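Long-range contacts in oxalate oxidase 1 (Hordeum vulgare, PDB 2ET1), which catalyses the manganese-dependent oxidation of oxalate by dioxygen to carbon dioxide and hydrogen peroxide, releasing the peroxide in the plant apoplast: residues A[86-91]-A[135-140]; A[103-108]-A[118-123]. All coordinates share one frame; numbering follows the deposited sequence.

Interaction 1: A[86-91]-A[135-140]. With MN (manganese (II) ion), chain B; GLV (glyoxylic acid), chain C.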
# COMPACT_ATOMS: atom_id res chain seq x y z
N PRO A 86 28.69 -11.42 2.97
CA PRO A 86 28.29 -12.25 4.12
C PRO A 86 26.79 -12.24 4.42
O PRO A 86 26.08 -11.34 3.98
CB PRO A 86 29.08 -11.63 5.29
CG PRO A 86 29.29 -10.21 4.90
CD PRO A 86 29.48 -10.24 3.39
N PRO A 87 26.30 -13.25 5.18
CA PRO A 87 24.89 -13.29 5.59
C PRO A 87 24.34 -11.92 5.99
O PRO A 87 24.84 -11.30 6.95
CB PRO A 87 24.93 -14.22 6.79
CG PRO A 87 25.99 -15.22 6.40
CD PRO A 87 27.05 -14.41 5.70
N HIS A 88 23.35 -11.44 5.24
CA HIS A 88 22.77 -10.11 5.45
C HIS A 88 21.26 -10.12 5.17
O HIS A 88 20.73 -11.09 4.62
CB HIS A 88 23.50 -9.03 4.61
CG HIS A 88 23.36 -9.16 3.12
ND1 HIS A 88 24.08 -10.08 2.37
CD2 HIS A 88 22.60 -8.47 2.23
CE1 HIS A 88 23.75 -9.95 1.10
NE2 HIS A 88 22.87 -8.97 0.98
N ILE A 89 20.59 -9.01 5.52
CA ILE A 89 19.13 -8.81 5.41
C ILE A 89 18.84 -7.40 4.87
O ILE A 89 19.56 -6.45 5.19
CB ILE A 89 18.47 -8.99 6.79
CG1 ILE A 89 18.54 -10.47 7.17
CG2 ILE A 89 17.02 -8.45 6.81
CD1 ILE A 89 18.01 -10.84 8.50
N HIS A 90 17.81 -7.29 4.03
CA HIS A 90 17.28 -5.98 3.61
C HIS A 90 15.94 -5.76 4.31
O HIS A 90 14.96 -6.46 4.02
CB HIS A 90 17.12 -5.93 2.08
CG HIS A 90 18.39 -6.24 1.35
ND1 HIS A 90 19.48 -5.40 1.40
CD2 HIS A 90 18.76 -7.32 0.63
CE1 HIS A 90 20.48 -5.96 0.72
NE2 HIS A 90 20.07 -7.12 0.25
N PRO A 91 15.89 -4.83 5.29
CA PRO A 91 14.67 -4.64 6.08
C PRO A 91 13.43 -4.18 5.30
O PRO A 91 12.30 -4.42 5.77
CB PRO A 91 15.07 -3.58 7.12
CG PRO A 91 16.31 -2.94 6.61
CD PRO A 91 17.00 -3.96 5.74
N LEU A 135 14.58 -11.64 4.38
CA LEU A 135 15.21 -12.93 4.70
C LEU A 135 16.75 -12.87 4.63
O LEU A 135 17.33 -12.14 3.82
CB LEU A 135 14.68 -14.04 3.78
CG LEU A 135 13.17 -14.34 3.84
CD1 LEU A 135 12.81 -15.55 2.98
CD2 LEU A 135 12.67 -14.56 5.27
N MET A 136 17.40 -13.63 5.52
CA MET A 136 18.87 -13.73 5.52
C MET A 136 19.38 -14.45 4.26
O MET A 136 18.78 -15.44 3.80
CB MET A 136 19.37 -14.46 6.79
CG MET A 136 20.87 -14.24 7.06
SD MET A 136 21.50 -15.14 8.51
CE MET A 136 20.40 -14.54 9.81
N HIS A 137 20.47 -13.95 3.67
CA HIS A 137 21.05 -14.53 2.43
C HIS A 137 22.54 -14.16 2.30
O HIS A 137 23.02 -13.25 2.99
CB HIS A 137 20.24 -14.08 1.20
CG HIS A 137 20.21 -12.59 1.00
ND1 HIS A 137 19.53 -11.74 1.85
CD2 HIS A 137 20.73 -11.80 0.03
CE1 HIS A 137 19.65 -10.49 1.42
NE2 HIS A 137 20.37 -10.50 0.32
N PHE A 138 23.25 -14.86 1.42
CA PHE A 138 24.70 -14.64 1.23
C PHE A 138 25.14 -15.07 -0.18
O PHE A 138 24.41 -15.78 -0.89
CB PHE A 138 25.52 -15.43 2.28
CG PHE A 138 25.38 -16.94 2.17
CD1 PHE A 138 26.19 -17.67 1.29
CD2 PHE A 138 24.43 -17.62 2.95
CE1 PHE A 138 26.06 -19.07 1.18
CE2 PHE A 138 24.30 -19.02 2.85
CZ PHE A 138 25.10 -19.73 1.95
N GLN A 139 26.34 -14.63 -0.58
CA GLN A 139 27.00 -15.12 -1.81
C GLN A 139 28.47 -15.42 -1.52
O GLN A 139 29.09 -14.77 -0.67
CB GLN A 139 26.89 -14.12 -2.98
CG GLN A 139 25.46 -13.80 -3.43
CD GLN A 139 24.84 -12.64 -2.67
OE1 GLN A 139 25.54 -11.79 -2.11
NE2 GLN A 139 23.51 -12.56 -2.69
N PHE A 140 29.01 -16.41 -2.22
CA PHE A 140 30.40 -16.86 -2.00
C PHE A 140 31.01 -17.23 -3.36
O PHE A 140 30.43 -18.03 -4.11
CB PHE A 140 30.38 -18.06 -1.04
CG PHE A 140 31.75 -18.60 -0.67
CD1 PHE A 140 32.54 -17.96 0.27
CD2 PHE A 140 32.19 -19.80 -1.21
CE1 PHE A 140 33.79 -18.47 0.63
CE2 PHE A 140 33.46 -20.33 -0.85
CZ PHE A 140 34.25 -19.66 0.07
MN MN B . 21.30 -8.68 -0.78
C1 GLV C . 24.13 -5.48 -2.35
O1 GLV C . 23.38 -4.52 -1.61
C2 GLV C . 23.56 -6.84 -2.10
O2 GLV C . 24.19 -7.86 -2.48
O3 GLV C . 22.45 -6.90 -1.54
O HOH W 1 16.65 -9.60 2.78
O HOH W 2 22.52 -9.90 -2.25
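The manganese site of the germin cupin barrel is built here, where His88 and His90 meet His137 around one metal ion. NE2 of His88, of His90 and of His137 all bind the manganese, at 2.2 to 2.4 Å, so each imidazole spends its outer nitrogen on the metal. Glu95 OE1, O3 of the bound glyoxylic acid and a water complete six ligands.

The two strands pair antiparallel through His88 and His137, a hydrogen-bonded pair whose N-H groups reach each other's carbonyl oxygen, His88 N to His137 O at 2.9 Å. Both rings therefore leave the same face of the sheet, into the barrel. In each, CG sits between the backbone N and the carbonyl carbon (chi1 66° in His88, 60° in His137), which points the ring out from the sheet to the metal with its ND1 side turned toward the preceding residues. ND1 can then donate to the carbonyl two residues earlier: His88 ND1 to Pro86 O at 2.9 Å, nearly in the ring plane, and His137 ND1 to Leu135 O at 3.0 Å. These second-shell bonds fix ring rotation and would probably make the metal-bound nitrogens better donors. The His88 and His137 rings lie oblique, planes at 51°, while His90 brings CD2 to the edge of the His137 ring. His90 ND1 is held by Gly159 O.

Such a histidine triad with one glutamate is the cupin signature, and oxalate binds at the same centre. Gln139, bent at chi2, sends NE2 to the metal-bound water, 2.9 Å from its oxygen, while its OE1 takes a hydrogen bond from Asn85. On the other side of the strands Pro87 CB meets Met136 SD at 3.9 Å, and Ile89 CG1 lies 3.7 Å from Met136 CA, apolar groups suited to a surface packed against the second subunit.

Interaction 2: A[103-108]-A[118-123]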
# COMPACT_ATOMS: atom_id res chain seq x y z
N GLU A 103 31.35 -17.46 -11.00
CA GLU A 103 30.53 -18.52 -10.40
C GLU A 103 30.29 -18.21 -8.92
O GLU A 103 31.24 -18.19 -8.12
CB GLU A 103 31.22 -19.88 -10.51
CG GLU A 103 31.76 -20.25 -11.89
CD GLU A 103 32.46 -21.60 -11.88
OE1 GLU A 103 31.76 -22.61 -12.07
OE2 GLU A 103 33.70 -21.63 -11.69
N LEU A 104 29.03 -17.95 -8.56
CA LEU A 104 28.68 -17.60 -7.18
C LEU A 104 27.74 -18.62 -6.52
O LEU A 104 26.65 -18.88 -7.04
CB LEU A 104 28.04 -16.20 -7.12
CG LEU A 104 28.84 -14.96 -7.50
CD1 LEU A 104 27.93 -13.73 -7.54
CD2 LEU A 104 29.96 -14.73 -6.50
N LEU A 105 28.16 -19.19 -5.39
CA LEU A 105 27.22 -19.92 -4.53
C LEU A 105 26.29 -18.87 -3.89
O LEU A 105 26.76 -17.99 -3.15
CB LEU A 105 27.96 -20.73 -3.45
CG LEU A 105 27.03 -21.48 -2.48
CD1 LEU A 105 26.31 -22.64 -3.19
CD2 LEU A 105 27.77 -21.95 -1.23
N VAL A 106 24.99 -18.96 -4.18
CA VAL A 106 23.99 -18.03 -3.62
C VAL A 106 23.10 -18.81 -2.66
O VAL A 106 22.52 -19.84 -3.05
CB VAL A 106 23.13 -17.39 -4.75
CG1 VAL A 106 22.04 -16.47 -4.15
CG2 VAL A 106 24.01 -16.60 -5.72
N GLY A 107 22.99 -18.34 -1.41
CA GLY A 107 22.14 -19.02 -0.41
C GLY A 107 21.05 -18.12 0.15
O GLY A 107 21.30 -16.94 0.44
N ILE A 108 19.85 -18.69 0.31
CA ILE A 108 18.67 -17.98 0.85
C ILE A 108 18.08 -18.82 1.97
O ILE A 108 17.87 -20.03 1.80
CB ILE A 108 17.59 -17.75 -0.24
CG1 ILE A 108 18.19 -17.01 -1.44
CG2 ILE A 108 16.41 -16.96 0.33
CD1 ILE A 108 18.25 -17.81 -2.69
N LEU A 118 17.64 -23.89 4.18
CA LEU A 118 18.64 -23.23 3.34
C LEU A 118 18.53 -23.73 1.91
O LEU A 118 18.72 -24.93 1.65
CB LEU A 118 20.06 -23.50 3.87
CG LEU A 118 21.25 -23.11 2.97
CD1 LEU A 118 21.29 -21.59 2.69
CD2 LEU A 118 22.58 -23.58 3.56
N TYR A 119 18.24 -22.81 0.99
CA TYR A 119 18.28 -23.07 -0.46
C TYR A 119 19.55 -22.47 -1.01
O TYR A 119 19.80 -21.28 -0.82
CB TYR A 119 17.09 -22.43 -1.20
CG TYR A 119 15.81 -22.55 -0.46
CD1 TYR A 119 15.54 -21.65 0.55
CD2 TYR A 119 14.89 -23.56 -0.74
CE1 TYR A 119 14.43 -21.71 1.28
CE2 TYR A 119 13.69 -23.62 0.02
CZ TYR A 119 13.51 -22.66 1.04
OH TYR A 119 12.41 -22.59 1.88
N SER A 120 20.33 -23.28 -1.70
CA SER A 120 21.58 -22.77 -2.28
C SER A 120 21.93 -23.43 -3.60
O SER A 120 21.71 -24.63 -3.78
CB SER A 120 22.74 -22.84 -1.28
OG SER A 120 23.08 -24.19 -0.95
N ARG A 121 22.50 -22.63 -4.50
CA ARG A 121 22.80 -23.06 -5.87
C ARG A 121 24.02 -22.28 -6.40
O ARG A 121 24.17 -21.10 -6.10
CB ARG A 121 21.57 -22.77 -6.76
CG ARG A 121 21.66 -23.23 -8.19
CD ARG A 121 20.44 -22.83 -9.00
NE ARG A 121 20.50 -23.43 -10.33
CZ ARG A 121 19.51 -23.44 -11.22
NH1 ARG A 121 18.35 -22.86 -10.95
NH2 ARG A 121 19.69 -24.04 -12.39
N VAL A 122 24.86 -22.93 -7.21
CA VAL A 122 25.90 -22.17 -7.94
C VAL A 122 25.24 -21.48 -9.14
O VAL A 122 24.63 -22.15 -9.99
CB VAL A 122 27.08 -23.07 -8.39
CG1 VAL A 122 28.13 -22.25 -9.14
CG2 VAL A 122 27.71 -23.76 -7.17
N VAL A 123 25.35 -20.15 -9.18
CA VAL A 123 24.72 -19.29 -10.20
C VAL A 123 25.80 -18.69 -11.12
O VAL A 123 26.78 -18.09 -10.64
CB VAL A 123 23.88 -18.16 -9.52
CG1 VAL A 123 23.18 -17.28 -10.54
CG2 VAL A 123 22.85 -18.75 -8.55
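Glu103 opens an antiparallel beta hairpin of the cupin barrel, its CB meeting CG1 of Val122, while its carboxylate turns to a salt bridge with Arg124. Leu104 starts the regular pairing: its N-H points almost straight at Val123 O (3.1 Å, 179°), and its carbonyl accepts from Val123 N. Leu105, on the other face with Val122, brings CD1 to 3.9 Å from Arg121 O; CG anti to the backbone N (chi1 178°) swings that methyl across the neighbouring strand.

Val106 returns to the barrel-facing side, hydrogen-bonded in both directions with Arg121. Its CG2 touches CG2 of Val123 at 3.7 Å, and these compact branched side chains suit a strand interior, packing beside Phe129 and Val99 of the opposing sheet. At Gly107 the lack of a side chain matters: a CB would crowd CD1 of Leu118. The glycine CA also makes a CA-H...O contact with Tyr119 O, 3.3 Å away.

Ile108 closes the run with Tyr119, whose ring borders Ile108 O with one edge and is also packed by Phe9 and Phe36 of the third subunit. A serine in place of Tyr119 would probably leave those two phenylalanines without their aromatic partner and open a gap beside Ile108 O. That oxygen, besides accepting from Tyr119 N at 2.9 Å, lies near the plane of the tyrosine ring, with Ile108 O 3.1 Å from Tyr119 CD1.

From the N terminus the chain first runs along 86-91, then through strand 95-101 of the opposing sheet before entering 103-108. A short excursion brings it back as 118-123, so interaction 2 closes a local hairpin. Strand 128-131 then crosses again to the opposing sheet, and 135-140 returns to pair with 86-91; interaction 1 thus closes the longer loop, which contains the hairpin whole, without crossing. The two contacts share one sheet: strand 137-141 lies between strands 84-89 and 104-109, and Phe138 O and Phe140 O are probably hydrogen-bonded to Gly107 N and Leu105 N. The hairpin thereby extends the sheet that carries His88 and His137 outward, to the third subunit.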